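Local structure of flavodoxin (Streptococcus pneumoniae serotype 4, 5LJL) at residues T16-I19 against A20-A24; D35-E38 against C39-D43; F99-A102 against V103-D107; D132-R135 against L136-F139. The protein probably serves as a low-potential electron donor to various redox enzymes, using bound FMN as its electron carrier. One frame throughout, in Å; residues are numbered along the deposited sequence.

Contact 1 (T16-I19 against A20-A24); sequences TEEI and ADIVA. With PO4 (phosphate ion), chain B.
A20 packs tightly against the turn of helix before it: its N donates to T16 O at 3.0 Å in a nearly straight bond, and its CB lies 3.4 Å from E17 O. Alanine suits this buried place because a single methyl lets the helix lie close to the sheet, where A20 meets I7, F9 and A56. Three residues further on, V23 N donates to I19 O; the V23 side chain touches I54 of strand 52-56. The branched side chains of I19 and V23 face L136 of helix 130-146. I22 belongs to the same packed side, its CD1 3.4 Å from E18 O and its other contacts on I133 and L136.

The solvent side is looser. E17 reaches outward fully extended (chi1 -175°), which sets its OE2 4.1 Å from D21 OD2. The two carboxylates are turned 58° against each other, and one water donates to both E17 OE2 and D21 OD1, which should ease the repulsion of like charges.

At the helix start a phosphate ion, probably from the crystallisation liquor, accepts from T16 N (to O1, 2.8 Å) and T16 OG1 (to O3, 3.2 Å). Threonine adds a hydroxyl to the backbone N-H, giving the anion two donors; S11, M12, T13 and N15 bind it too. This cluster of backbone N-H and hydroxyl groups is the phosphate-binding loop of the flavodoxin fold, where the FMN phosphate would be expected to sit.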
ATOM      1  N   THR A  16       0.582  -9.788   4.505  1.00 10.23           N
ATOM      2  CA  THR A  16       0.651  -8.454   3.981  1.00 11.23           C
ATOM      3  C   THR A  16       2.047  -7.922   3.975  1.00 11.67           C
ATOM      4  O   THR A  16       2.425  -7.221   3.047  1.00 12.15           O
ATOM      5  CB  THR A  16      -0.378  -7.492   4.670  1.00 10.55           C
ATOM      6  OG1 THR A  16      -1.695  -8.059   4.517  1.00  9.93           O
ATOM      7  CG2 THR A  16      -0.337  -6.120   4.050  1.00 11.48           C
ATOM      8  N   GLU A  17       2.873  -8.281   4.973  1.00 12.41           N
ATOM      9  CA  GLU A  17       4.275  -7.917   4.945  1.00 12.86           C
ATOM     10  C   GLU A  17       5.027  -8.500   3.724  1.00 12.54           C
ATOM     11  O   GLU A  17       5.773  -7.760   3.019  1.00 13.15           O
ATOM     12  CB  GLU A  17       5.048  -8.227   6.257  1.00 14.56           C
ATOM     13  CG  GLU A  17       6.449  -7.709   6.199  1.00 15.90           C
ATOM     14  CD  GLU A  17       7.293  -7.868   7.435  1.00 19.58           C
ATOM     15  OE1 GLU A  17       6.824  -8.403   8.459  1.00 21.50           O
ATOM     16  OE2 GLU A  17       8.461  -7.354   7.335  1.00 22.95           O
ATOM     17  N   GLU A  18       4.726  -9.742   3.416  1.00 13.43           N
ATOM     18  CA  GLU A  18       5.357 -10.440   2.307  1.00 15.31           C
ATOM     19  C   GLU A  18       4.986  -9.752   0.967  1.00 14.26           C
ATOM     20  O   GLU A  18       5.822  -9.560   0.083  1.00 13.65           O
ATOM     21  CB  GLU A  18       4.880 -11.871   2.245  1.00 16.99           C
ATOM     22  CG  GLU A  18       5.510 -12.609   1.122  1.00 22.32           C
ATOM     23  CD  GLU A  18       5.380 -14.084   1.251  1.00 28.76           C
ATOM     24  OE1 GLU A  18       6.405 -14.744   0.972  1.00 34.65           O
ATOM     25  OE2 GLU A  18       4.268 -14.561   1.600  1.00 28.61           O
ATOM     26  N   ILE A  19       3.737  -9.347   0.874  1.00 12.77           N
ATOM     27  CA  ILE A  19       3.227  -8.610  -0.298  1.00 12.83           C
ATOM     28  C   ILE A  19       3.900  -7.282  -0.464  1.00 12.47           C
ATOM     29  O   ILE A  19       4.254  -6.914  -1.601  1.00 12.79           O
ATOM     30  CB  ILE A  19       1.703  -8.488  -0.156  1.00 14.16           C
ATOM     31  CG1 ILE A  19       1.023  -9.869  -0.391  1.00 14.42           C
ATOM     32  CG2 ILE A  19       1.118  -7.333  -0.948  1.00 17.62           C
ATOM     33  CD1 ILE A  19      -0.415  -9.881   0.182  1.00 14.84           C
ATOM     34  N   ALA A  20       4.055  -6.528   0.632  1.00 11.33           N
ATOM     35  CA  ALA A  20       4.780  -5.249   0.606  1.00 12.02           C
ATOM     36  C   ALA A  20       6.199  -5.480   0.060  1.00 12.45           C
ATOM     37  O   ALA A  20       6.747  -4.696  -0.737  1.00 11.56           O
ATOM     38  CB  ALA A  20       4.843  -4.674   2.027  1.00 12.27           C
ATOM     39  N   ASP A  21       6.827  -6.525   0.585  1.00 15.12           N
ATOM     40  CA  ASP A  21       8.184  -6.890   0.186  1.00 16.01           C
ATOM     41  C   ASP A  21       8.341  -7.272  -1.284  1.00 14.27           C
ATOM     42  O   ASP A  21       9.371  -6.873  -1.900  1.00 15.02           O
ATOM     43  CB  ASP A  21       8.724  -7.977   1.129  1.00 16.65           C
ATOM     44  CG  ASP A  21       9.054  -7.451   2.515  1.00 19.26           C
ATOM     45  OD1 ASP A  21       9.314  -6.212   2.732  1.00 21.62           O
ATOM     46  OD2 ASP A  21       9.094  -8.348   3.414  1.00 21.14           O
ATOM     47  N   ILE A  22       7.350  -7.967  -1.841  1.00 12.78           N
ATOM     48  CA  ILE A  22       7.352  -8.265  -3.258  1.00 13.21           C
ATOM     49  C   ILE A  22       7.347  -6.981  -4.094  1.00 13.61           C
ATOM     50  O   ILE A  22       8.052  -6.882  -5.118  1.00 12.05           O
ATOM     51  CB  ILE A  22       6.178  -9.191  -3.618  1.00 13.96           C
ATOM     52  CG1 ILE A  22       6.396 -10.559  -2.995  1.00 15.59           C
ATOM     53  CG2 ILE A  22       5.860  -9.266  -5.110  1.00 14.85           C
ATOM     54  CD1 ILE A  22       5.127 -11.332  -2.760  1.00 17.48           C
ATOM     55  N   VAL A  23       6.461  -6.051  -3.716  1.00 11.37           N
ATOM     56  CA  VAL A  23       6.389  -4.788  -4.439  1.00 12.23           C
ATOM     57  C   VAL A  23       7.688  -3.991  -4.325  1.00 11.66           C
ATOM     58  O   VAL A  23       8.213  -3.535  -5.339  1.00 13.31           O
ATOM     59  CB  VAL A  23       5.191  -3.954  -3.923  1.00 11.79           C
ATOM     60  CG1 VAL A  23       5.191  -2.568  -4.537  1.00 12.03           C
ATOM     61  CG2 VAL A  23       3.858  -4.697  -4.212  1.00 11.02           C
ATOM     62  N   ALA A  24       8.238  -3.892  -3.098  1.00 12.21           N
ATOM     63  CA  ALA A  24       9.484  -3.203  -2.827  1.00 12.39           C
ATOM     64  C   ALA A  24      10.608  -3.771  -3.666  1.00 13.42           C
ATOM     65  O   ALA A  24      11.363  -2.999  -4.207  1.00 14.45           O
ATOM     66  CB  ALA A  24       9.888  -3.342  -1.382  1.00 12.62           C
TER
HETATM   67  P   PO4 B 201      -1.840 -10.551   7.283  1.00 12.35           P
HETATM   68  O1  PO4 B 201      -0.726  -9.620   7.004  1.00 13.12           O
HETATM   69  O2  PO4 B 201      -1.366 -11.991   7.306  1.00 12.42           O
HETATM   70  O3  PO4 B 201      -2.904 -10.402   6.261  1.00 13.94           O
HETATM   71  O4  PO4 B 201      -2.408 -10.254   8.584  1.00 12.17           O
HETATM   72  O   HOH W   1       9.621  -5.621   5.437  1.00 26.36           O

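Contact 2 (D35-E38 against C39-D43); sequences DVDE and CTTVD
E38 O is held by two donors of one residue: T41 N at 2.9 Å and T41 OG1 at 2.8 Å. The first bond defines a type I beta turn, E38 to T41, by which the chain leaves edge strand 33-38 of the parallel flavodoxin-like sheet. The N-H comes from 45° above the carbonyl plane, whereas the hydroxyl approaches with a tilt of 17°. Threonine suits the turn's last position because OG1, lodged between its backbone N and carbonyl carbon (chi1 68°), is swung back onto the same oxygen as the N-H.

On the solvent side E38 and T40 run alongside each other, T40 OG1 lying 3.6 Å from E38 CD. A water gives E38 OE1 a short bond and T40 OG1 a weak one. Polar side chains suit this solvent-facing side of the turn. C39 turns the other way, onto V8, E68 and M69, where a small, weakly polar thiol is well placed in the buried layer.

V42 brings the chain back against D37, also covering V8 and meeting F72 of helix 67-77. A second water bridges D37 OD1 and T41 O. Beside it the valine's CG1 branch presses against the aspartate stem, V42 CG1 to D37 CB being 3.3 Å.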
ATOM      1  N   ASP A  35      11.735   2.806   0.715  1.00 14.01           N
ATOM      2  CA  ASP A  35      11.602   2.562   2.158  1.00 15.25           C
ATOM      3  C   ASP A  35      10.398   1.642   2.386  1.00 13.67           C
ATOM      4  O   ASP A  35       9.353   1.895   1.779  1.00 13.82           O
ATOM      5  CB  ASP A  35      11.344   3.881   2.873  1.00 14.26           C
ATOM      6  CG  ASP A  35      12.463   4.881   2.706  1.00 15.23           C
ATOM      7  OD1 ASP A  35      13.638   4.458   2.560  1.00 20.15           O
ATOM      8  OD2 ASP A  35      12.156   6.078   2.676  1.00 15.12           O
ATOM      9  N   VAL A  36      10.503   0.640   3.260  1.00 12.85           N
ATOM     10  CA  VAL A  36       9.419  -0.301   3.600  1.00 15.08           C
ATOM     11  C   VAL A  36       9.348  -0.273   5.130  1.00 15.52           C
ATOM     12  O   VAL A  36      10.323  -0.626   5.822  1.00 15.44           O
ATOM     13  CB  VAL A  36       9.707  -1.748   3.125  1.00 16.42           C
ATOM     14  CG1 VAL A  36       8.574  -2.727   3.443  1.00 17.56           C
ATOM     15  CG2 VAL A  36      10.018  -1.789   1.628  1.00 16.81           C
ATOM     16  N   ASP A  37       8.240   0.206   5.660  1.00 15.18           N
ATOM     17  CA  ASP A  37       8.119   0.372   7.117  1.00 15.84           C
ATOM     18  C   ASP A  37       6.760  -0.067   7.608  1.00 15.17           C
ATOM     19  O   ASP A  37       5.754   0.169   6.951  1.00 12.93           O
ATOM     20  CB  ASP A  37       8.302   1.827   7.463  1.00 15.28           C
ATOM     21  CG  ASP A  37       9.686   2.332   7.172  1.00 19.67           C
ATOM     22  OD1 ASP A  37      10.614   2.077   7.976  1.00 19.81           O
ATOM     23  OD2 ASP A  37       9.883   2.961   6.134  1.00 15.82           O
ATOM     24  N   GLU A  38       6.727  -0.676   8.806  1.00 15.99           N
ATOM     25  CA  GLU A  38       5.464  -0.938   9.476  1.00 17.43           C
ATOM     26  C   GLU A  38       4.878   0.353   9.912  1.00 14.90           C
ATOM     27  O   GLU A  38       5.641   1.310  10.225  1.00 14.68           O
ATOM     28  CB  GLU A  38       5.657  -1.887  10.651  1.00 19.51           C
ATOM     29  CG  GLU A  38       4.359  -2.503  11.096  1.00 24.06           C
ATOM     30  CD  GLU A  38       4.466  -3.231  12.421  1.00 34.64           C
ATOM     31  OE1 GLU A  38       5.595  -3.282  13.003  1.00 41.63           O
ATOM     32  OE2 GLU A  38       3.394  -3.724  12.887  1.00 35.82           O
ATOM     33  N   CYS A  39       3.548   0.444   9.829  1.00 13.54           N
ATOM     34  CA  CYS A  39       2.846   1.671  10.113  1.00 15.49           C
ATOM     35  C   CYS A  39       3.085   2.250  11.503  1.00 18.14           C
ATOM     36  O   CYS A  39       3.022   3.474  11.619  1.00 20.18           O
ATOM     37  CB  CYS A  39       1.349   1.503   9.855  1.00 15.40           C
ATOM     38  SG  CYS A  39       0.489   0.365  10.955  1.00 17.09           S
ATOM     39  N   THR A  40       3.421   1.409  12.495  1.00 20.33           N
ATOM     40  CA  THR A  40       3.760   1.921  13.846  1.00 25.60           C
ATOM     41  C   THR A  40       5.118   2.614  13.893  1.00 24.62           C
ATOM     42  O   THR A  40       5.489   3.098  14.938  1.00 23.88           O
ATOM     43  CB  THR A  40       3.888   0.841  14.964  1.00 28.40           C
ATOM     44  OG1 THR A  40       3.513  -0.438  14.470  1.00 41.63           O
ATOM     45  CG2 THR A  40       3.036   1.206  16.163  1.00 37.66           C
ATOM     46  N   THR A  41       5.902   2.607  12.820  1.00 19.43           N
ATOM     47  CA  THR A  41       7.264   3.124  12.900  1.00 16.25           C
ATOM     48  C   THR A  41       7.507   4.369  12.028  1.00 15.54           C
ATOM     49  O   THR A  41       8.651   4.805  11.906  1.00 15.98           O
ATOM     50  CB  THR A  41       8.307   2.036  12.569  1.00 16.55           C
ATOM     51  OG1 THR A  41       8.209   1.681  11.153  1.00 14.92           O
ATOM     52  CG2 THR A  41       8.156   0.798  13.465  1.00 18.26           C
ATOM     53  N   VAL A  42       6.454   4.854  11.345  1.00 15.58           N
ATOM     54  CA  VAL A  42       6.609   6.036  10.507  1.00 14.57           C
ATOM     55  C   VAL A  42       5.433   6.987  10.745  1.00 13.92           C
ATOM     56  O   VAL A  42       4.465   6.628  11.424  1.00 14.71           O
ATOM     57  CB  VAL A  42       6.678   5.651   9.004  1.00 15.73           C
ATOM     58  CG1 VAL A  42       7.911   4.850   8.712  1.00 16.48           C
ATOM     59  CG2 VAL A  42       5.431   4.880   8.613  1.00 15.39           C
ATOM     60  N   ASP A  43       5.529   8.178  10.160  1.00 14.33           N
ATOM     61  CA  ASP A  43       4.421   9.147  10.162  0.50 14.28           C
ATOM     62  C   ASP A  43       3.822   9.225   8.786  1.00 13.10           C
ATOM     63  O   ASP A  43       4.568   9.171   7.801  1.00 12.09           O
ATOM     64  CB  ASP A  43       4.936  10.523  10.570  0.50 15.49           C
ATOM     65  CG  ASP A  43       5.328  10.576  12.037  0.50 16.30           C
ATOM     66  OD1 ASP A  43       4.455  10.278  12.872  0.50 16.43           O
ATOM     67  OD2 ASP A  43       6.509  10.898  12.338  0.50 16.36           O
TER
HETATM   68  O   HOH W   2      10.957   3.937  10.635  1.00 22.27           O
HETATM   69  O   HOH W   3       5.313  -3.259  15.497  1.00 40.79           O

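Contact 3 (F99-A102 against V103-D107); sequences FCKA and VDDFD
The F106 ring meets A102 O at its edge, the oxygen lying in the ring plane and 3.5 Å from F106 CD2. The F99 ring is touched on one face, where C100 SG sits 3.8 Å above the plane, offset toward the rim. F99 precedes helix 101-113 and F106 lies in its second turn; this is the crossover helix of the beta-alpha-beta unit that joins strands 85-92 and 116-125 in the flavodoxin fold. F106 is buried among M69, F72, L76 and V88, a place for a large apolar group, while F99 lies near K123 and D125.

C100 is the N-cap and takes up a left-handed backbone conformation (phi 53°), which turns the incoming loop into the helix. Its O receives V103 N at 2.9 Å from well above the carbonyl plane, a bent bond of a tight first turn. Regular helix bonds follow, with D105 N reaching K101 O in the carbonyl plane and F106 N reaching A102 O. A102 N is taken up by T59 OG1, and the small A102 side chain fits against T57. C100 CB and V103 CG2 touch at 3.9 Å on the buried side, V103 going on to V88 and C121.

D104 stands near the helix start, where its charge would be expected to interact favourably with the dipole, and forms a salt bridge with K123. D107 forms one with K117 and a hydrogen bond with Y86. D105 CG lies beside its own backbone N (chi1 -66°), folding the carboxylate back over the previous turn. K101 runs outward across it, its aliphatic stem doing the touching: K101 CG lies 3.8 Å from D105 OD2.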
ATOM      1  N   PHE A  99     -13.805  -8.802   2.431  1.00 14.11           N
ATOM      2  CA  PHE A  99     -12.525  -9.125   1.806  1.00 13.03           C
ATOM      3  C   PHE A  99     -11.783  -7.887   1.373  1.00 12.51           C
ATOM      4  O   PHE A  99     -12.203  -7.159   0.481  1.00 13.51           O
ATOM      5  CB  PHE A  99     -12.742 -10.015   0.562  1.00 12.22           C
ATOM      6  CG  PHE A  99     -11.499 -10.448  -0.126  1.00 11.95           C
ATOM      7  CD1 PHE A  99     -10.802 -11.525   0.341  1.00 12.12           C
ATOM      8  CD2 PHE A  99     -11.030  -9.784  -1.259  1.00 12.64           C
ATOM      9  CE1 PHE A  99      -9.667 -11.958  -0.331  1.00 12.65           C
ATOM     10  CE2 PHE A  99      -9.922 -10.195  -1.929  1.00 11.43           C
ATOM     11  CZ  PHE A  99      -9.212 -11.263  -1.444  1.00 13.23           C
ATOM     12  N   CYS A 100     -10.651  -7.685   2.018  1.00 11.78           N
ATOM     13  CA  CYS A 100      -9.813  -6.542   1.683  1.00 12.52           C
ATOM     14  C   CYS A 100     -10.536  -5.200   1.711  1.00 11.98           C
ATOM     15  O   CYS A 100     -10.088  -4.248   1.029  1.00 13.02           O
ATOM     16  CB  CYS A 100      -9.040  -6.799   0.372  1.00 12.70           C
ATOM     17  SG  CYS A 100      -7.793  -8.075   0.438  1.00 12.94           S
ATOM     18  N   LYS A 101     -11.564  -5.018   2.540  1.00 11.99           N
ATOM     19  CA  LYS A 101     -12.251  -3.733   2.566  1.00 12.32           C
ATOM     20  C   LYS A 101     -11.277  -2.623   3.023  1.00 11.61           C
ATOM     21  O   LYS A 101     -11.448  -1.507   2.575  1.00 11.07           O
ATOM     22  CB  LYS A 101     -13.505  -3.763   3.401  1.00 16.24           C
ATOM     23  CG  LYS A 101     -14.139  -2.397   3.573  1.00 19.23           C
ATOM     24  CD  LYS A 101     -15.560  -2.557   3.952  1.00 27.48           C
ATOM     25  CE  LYS A 101     -16.163  -1.197   4.246  1.00 30.47           C
ATOM     26  NZ  LYS A 101     -17.642  -1.288   4.113  1.00 33.92           N
ATOM     27  N   ALA A 102     -10.285  -2.911   3.868  1.00 10.98           N
ATOM     28  CA  ALA A 102      -9.332  -1.859   4.252  1.00 10.86           C
ATOM     29  C   ALA A 102      -8.543  -1.308   3.011  1.00 10.78           C
ATOM     30  O   ALA A 102      -8.137  -0.127   3.021  1.00 11.93           O
ATOM     31  CB  ALA A 102      -8.362  -2.290   5.384  1.00 10.53           C
ATOM     32  N   VAL A 103      -8.316  -2.149   1.997  1.00 11.50           N
ATOM     33  CA  VAL A 103      -7.642  -1.726   0.734  1.00 11.17           C
ATOM     34  C   VAL A 103      -8.519  -0.651   0.049  1.00 11.63           C
ATOM     35  O   VAL A 103      -8.024   0.456  -0.312  1.00 11.47           O
ATOM     36  CB  VAL A 103      -7.313  -2.938  -0.218  1.00 11.80           C
ATOM     37  CG1 VAL A 103      -6.853  -2.443  -1.590  1.00 12.56           C
ATOM     38  CG2 VAL A 103      -6.364  -3.949   0.425  1.00 12.16           C
ATOM     39  N   ASP A 104      -9.818  -0.923  -0.045  1.00 13.17           N
ATOM     40  CA  ASP A 104     -10.758   0.017  -0.613  1.00 13.59           C
ATOM     41  C   ASP A 104     -10.799   1.301   0.202  1.00 12.84           C
ATOM     42  O   ASP A 104     -10.812   2.414  -0.357  1.00 11.66           O
ATOM     43  CB  ASP A 104     -12.162  -0.593  -0.707  1.00 16.12           C
ATOM     44  CG  ASP A 104     -12.303  -1.561  -1.800  1.00 17.67           C
ATOM     45  OD1 ASP A 104     -11.384  -1.773  -2.630  1.00 18.84           O
ATOM     46  OD2 ASP A 104     -13.402  -2.164  -1.837  1.00 21.29           O
ATOM     47  N   ASP A 105     -10.807   1.185   1.522  1.00 11.89           N
ATOM     48  CA  ASP A 105     -10.848   2.374   2.382  1.00 12.83           C
ATOM     49  C   ASP A 105      -9.617   3.270   2.238  1.00 12.29           C
ATOM     50  O   ASP A 105      -9.730   4.493   2.227  1.00 12.54           O
ATOM     51  CB  ASP A 105     -11.008   1.950   3.825  1.00 14.88           C
ATOM     52  CG  ASP A 105     -12.348   1.277   4.104  1.00 17.66           C
ATOM     53  OD1 ASP A 105     -13.281   1.364   3.278  1.00 19.71           O
ATOM     54  OD2 ASP A 105     -12.348   0.601   5.120  1.00 24.34           O
ATOM     55  N   PHE A 106      -8.446   2.647   2.105  1.00 11.79           N
ATOM     56  CA  PHE A 106      -7.188   3.414   1.902  1.00 10.61           C
ATOM     57  C   PHE A 106      -7.132   4.000   0.493  1.00 10.64           C
ATOM     58  O   PHE A 106      -6.569   5.110   0.305  1.00 11.15           O
ATOM     59  CB  PHE A 106      -5.941   2.594   2.243  1.00 11.05           C
ATOM     60  CG  PHE A 106      -5.464   2.779   3.642  1.00  9.94           C
ATOM     61  CD1 PHE A 106      -4.766   3.935   3.965  1.00  9.96           C
ATOM     62  CD2 PHE A 106      -5.757   1.895   4.651  1.00 11.26           C
ATOM     63  CE1 PHE A 106      -4.283   4.132   5.269  1.00 10.21           C
ATOM     64  CE2 PHE A 106      -5.292   2.074   5.943  1.00  9.97           C
ATOM     65  CZ  PHE A 106      -4.548   3.215   6.278  1.00 10.43           C
ATOM     66  N   ASP A 107      -7.689   3.302  -0.511  1.00 11.03           N
ATOM     67  CA  ASP A 107      -7.801   3.898  -1.866  1.00 12.62           C
ATOM     68  C   ASP A 107      -8.563   5.233  -1.751  1.00 11.92           C
ATOM     69  O   ASP A 107      -8.117   6.278  -2.268  1.00 13.01           O
ATOM     70  CB  ASP A 107      -8.469   2.891  -2.800  1.00 14.91           C
ATOM     71  CG  ASP A 107      -8.576   3.369  -4.217  1.00 17.48           C
ATOM     72  OD1 ASP A 107      -8.058   4.405  -4.599  1.00 17.41           O
ATOM     73  OD2 ASP A 107      -9.167   2.607  -4.978  1.00 23.62           O
TER

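Contact 4 (D132-R135 against L136-F139); sequences DIER and LEQF
E134 and Q138, one helical turn apart, are joined first through the backbone: Q138 N donates to E134 O at 2.9 Å. The same i to i+4 pattern links L136 N to D132 O, E137 N to I133 O and F139 N to R135 O, all short and nearly straight, as in a regular alpha helix.

Among polar side chains the contacts are looser, as befits an exposed surface. E134 starts outward (chi1 174°) but bends at its second torsion (chi2 59°), which brings OE1 to 3.2 Å from Q138 NE2. The carboxylate and amide planes stand 57° apart and the angle is too poor for a hydrogen bond, so this is contact without a directed link. E134 OE2 also comes within 4.1 Å of E137 OE1, a like-charge approach that probably costs little near water. R135 finds its partner in E131, a salt bridge to the preceding turn.

Carbon-to-oxygen contacts make up the rest: I133 CG2 lies 3.8 Å from E137 OE2, as the two side chains run side by side, and L136 CG lies 3.4 Å from D132 O.

Helix 130-146 thus turns a charged face outward and an apolar one inward. Leucine and phenylalanine suit this buried face, where L136 and F139 cover V122 and V89 of strands 116-125 and 85-92, while L136 and I133 lean on helix 15-29, beside which E137 reaches K26.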
ATOM      1  N   ASP A 132      -0.476 -14.133  -7.884  1.00 15.43           N
ATOM      2  CA  ASP A 132      -0.579 -12.897  -7.101  1.00 13.76           C
ATOM      3  C   ASP A 132       0.737 -12.152  -7.218  1.00 13.50           C
ATOM      4  O   ASP A 132       0.722 -10.928  -7.358  1.00 11.62           O
ATOM      5  CB  ASP A 132      -0.851 -13.206  -5.597  1.00 13.67           C
ATOM      6  CG  ASP A 132      -2.103 -14.019  -5.393  1.00 13.82           C
ATOM      7  OD1 ASP A 132      -3.138 -13.491  -5.709  1.00 13.68           O
ATOM      8  OD2 ASP A 132      -2.017 -15.205  -4.976  1.00 13.93           O
ATOM      9  N   ILE A 133       1.885 -12.851  -7.127  1.00 13.73           N
ATOM     10  CA  ILE A 133       3.193 -12.214  -7.316  1.00 13.92           C
ATOM     11  C   ILE A 133       3.281 -11.454  -8.672  1.00 14.40           C
ATOM     12  O   ILE A 133       3.750 -10.295  -8.788  1.00 14.62           O
ATOM     13  CB  ILE A 133       4.347 -13.296  -7.160  1.00 16.19           C
ATOM     14  CG1 ILE A 133       4.457 -13.687  -5.669  1.00 16.09           C
ATOM     15  CG2 ILE A 133       5.680 -12.732  -7.653  1.00 16.59           C
ATOM     16  CD1 ILE A 133       5.096 -15.053  -5.477  1.00 17.40           C
ATOM     17  N   GLU A 134       2.833 -12.105  -9.711  1.00 14.38           N
ATOM     18  CA  GLU A 134       2.760 -11.466 -11.056  1.00 16.40           C
ATOM     19  C   GLU A 134       1.913 -10.170 -11.033  1.00 14.87           C
ATOM     20  O   GLU A 134       2.317  -9.165 -11.581  1.00 13.49           O
ATOM     21  CB  GLU A 134       2.217 -12.447 -12.107  1.00 18.55           C
ATOM     22  CG  GLU A 134       1.935 -11.934 -13.511  1.00 18.64           C
ATOM     23  CD  GLU A 134       3.145 -11.339 -14.233  1.00 18.89           C
ATOM     24  OE1 GLU A 134       2.950 -10.540 -15.164  1.00 19.86           O
ATOM     25  OE2 GLU A 134       4.283 -11.628 -13.898  1.00 20.51           O
ATOM     26  N   ARG A 135       0.750 -10.205 -10.407  1.00 13.85           N
ATOM     27  CA  ARG A 135      -0.124  -9.041 -10.356  1.00 15.13           C
ATOM     28  C   ARG A 135       0.585  -7.899  -9.596  1.00 12.78           C
ATOM     29  O   ARG A 135       0.530  -6.709  -9.968  1.00 12.69           O
ATOM     30  CB  ARG A 135      -1.490  -9.351  -9.742  1.00 17.47           C
ATOM     31  CG  ARG A 135      -2.486  -9.985 -10.726  1.00 23.50           C
ATOM     32  CD  ARG A 135      -3.862 -10.313 -10.100  1.00 30.69           C
ATOM     33  NE  ARG A 135      -4.789 -10.613 -11.208  1.00 44.75           N
ATOM     34  CZ  ARG A 135      -4.902 -11.796 -11.848  1.00 55.95           C
ATOM     35  NH1 ARG A 135      -4.207 -12.874 -11.444  1.00 55.48           N
ATOM     36  NH2 ARG A 135      -5.727 -11.916 -12.905  1.00 51.02           N
ATOM     37  N   LEU A 136       1.197  -8.251  -8.470  1.00 11.31           N
ATOM     38  CA  LEU A 136       1.950  -7.269  -7.707  1.00 10.71           C
ATOM     39  C   LEU A 136       3.097  -6.686  -8.488  1.00 10.88           C
ATOM     40  O   LEU A 136       3.479  -5.476  -8.360  1.00 10.43           O
ATOM     41  CB  LEU A 136       2.479  -7.904  -6.422  1.00  9.47           C
ATOM     42  CG  LEU A 136       1.437  -8.255  -5.374  1.00 10.97           C
ATOM     43  CD1 LEU A 136       1.936  -9.274  -4.349  1.00 11.58           C
ATOM     44  CD2 LEU A 136       0.824  -7.027  -4.695  1.00 11.23           C
ATOM     45  N   GLU A 137       3.787  -7.549  -9.218  1.00 11.12           N
ATOM     46  CA  GLU A 137       4.890  -7.066 -10.091  1.00 11.78           C
ATOM     47  C   GLU A 137       4.399  -6.127 -11.205  1.00 10.46           C
ATOM     48  O   GLU A 137       5.011  -5.053 -11.425  1.00 10.13           O
ATOM     49  CB  GLU A 137       5.725  -8.231 -10.631  1.00 13.81           C
ATOM     50  CG  GLU A 137       6.613  -8.886  -9.526  1.00 17.25           C
ATOM     51  CD  GLU A 137       7.361 -10.097 -10.055  1.00 21.35           C
ATOM     52  OE1 GLU A 137       7.109 -10.512 -11.197  1.00 24.82           O
ATOM     53  OE2 GLU A 137       8.248 -10.557  -9.323  1.00 24.60           O
ATOM     54  N   GLN A 138       3.250  -6.410 -11.811  1.00 10.45           N
ATOM     55  CA  GLN A 138       2.697  -5.530 -12.827  1.00 10.52           C
ATOM     56  C   GLN A 138       2.289  -4.177 -12.243  1.00 10.63           C
ATOM     57  O   GLN A 138       2.536  -3.122 -12.864  1.00  9.11           O
ATOM     58  CB  GLN A 138       1.552  -6.157 -13.561  1.00 13.15           C
ATOM     59  CG  GLN A 138       1.945  -7.395 -14.376  1.00 14.64           C
ATOM     60  CD  GLN A 138       0.710  -8.156 -14.769  1.00 19.27           C
ATOM     61  OE1 GLN A 138      -0.150  -8.478 -13.959  1.00 23.23           O
ATOM     62  NE2 GLN A 138       0.621  -8.455 -16.039  1.00 21.75           N
ATOM     63  N   PHE A 139       1.702  -4.220 -11.034  1.00 10.45           N
ATOM     64  CA  PHE A 139       1.418  -2.971 -10.244  1.00 10.35           C
ATOM     65  C   PHE A 139       2.673  -2.128 -10.045  1.00  9.86           C
ATOM     66  O   PHE A 139       2.676  -0.946 -10.332  1.00  9.78           O
ATOM     67  CB  PHE A 139       0.787  -3.464  -8.923  1.00 10.44           C
ATOM     68  CG  PHE A 139       0.642  -2.455  -7.840  1.00 10.51           C
ATOM     69  CD1 PHE A 139      -0.524  -1.721  -7.664  1.00 10.86           C
ATOM     70  CD2 PHE A 139       1.667  -2.277  -6.929  1.00 10.26           C
ATOM     71  CE1 PHE A 139      -0.648  -0.856  -6.580  1.00 10.42           C
ATOM     72  CE2 PHE A 139       1.539  -1.396  -5.884  1.00 11.96           C
ATOM     73  CZ  PHE A 139       0.367  -0.684  -5.702  1.00 10.57           C
TER

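In the fold
Contacts 1 and 4 belong to helices 15-29 and 130-146, which pack together: I19 CG2 approaches L136 CD2 at 3.8 Å and I22 CD1 approaches I133 CG1 at 3.8 Å. Contact 2 follows contact 1 through the strand after its helix, with A24 CB 3.4 Å from V36 CG2. Contacts 2 and 4 lie on opposite sides of the chain's centre, their centres about 22 Å apart. Contact 3 touches none of the others; its centre is about 16 Å from that of contact 1. Only contact 1 holds the phosphate, the probable mark of the FMN phosphate site, and T16 OG1 there also has a weak bond with S91, in strand 85-92, which precedes contact 3's helix.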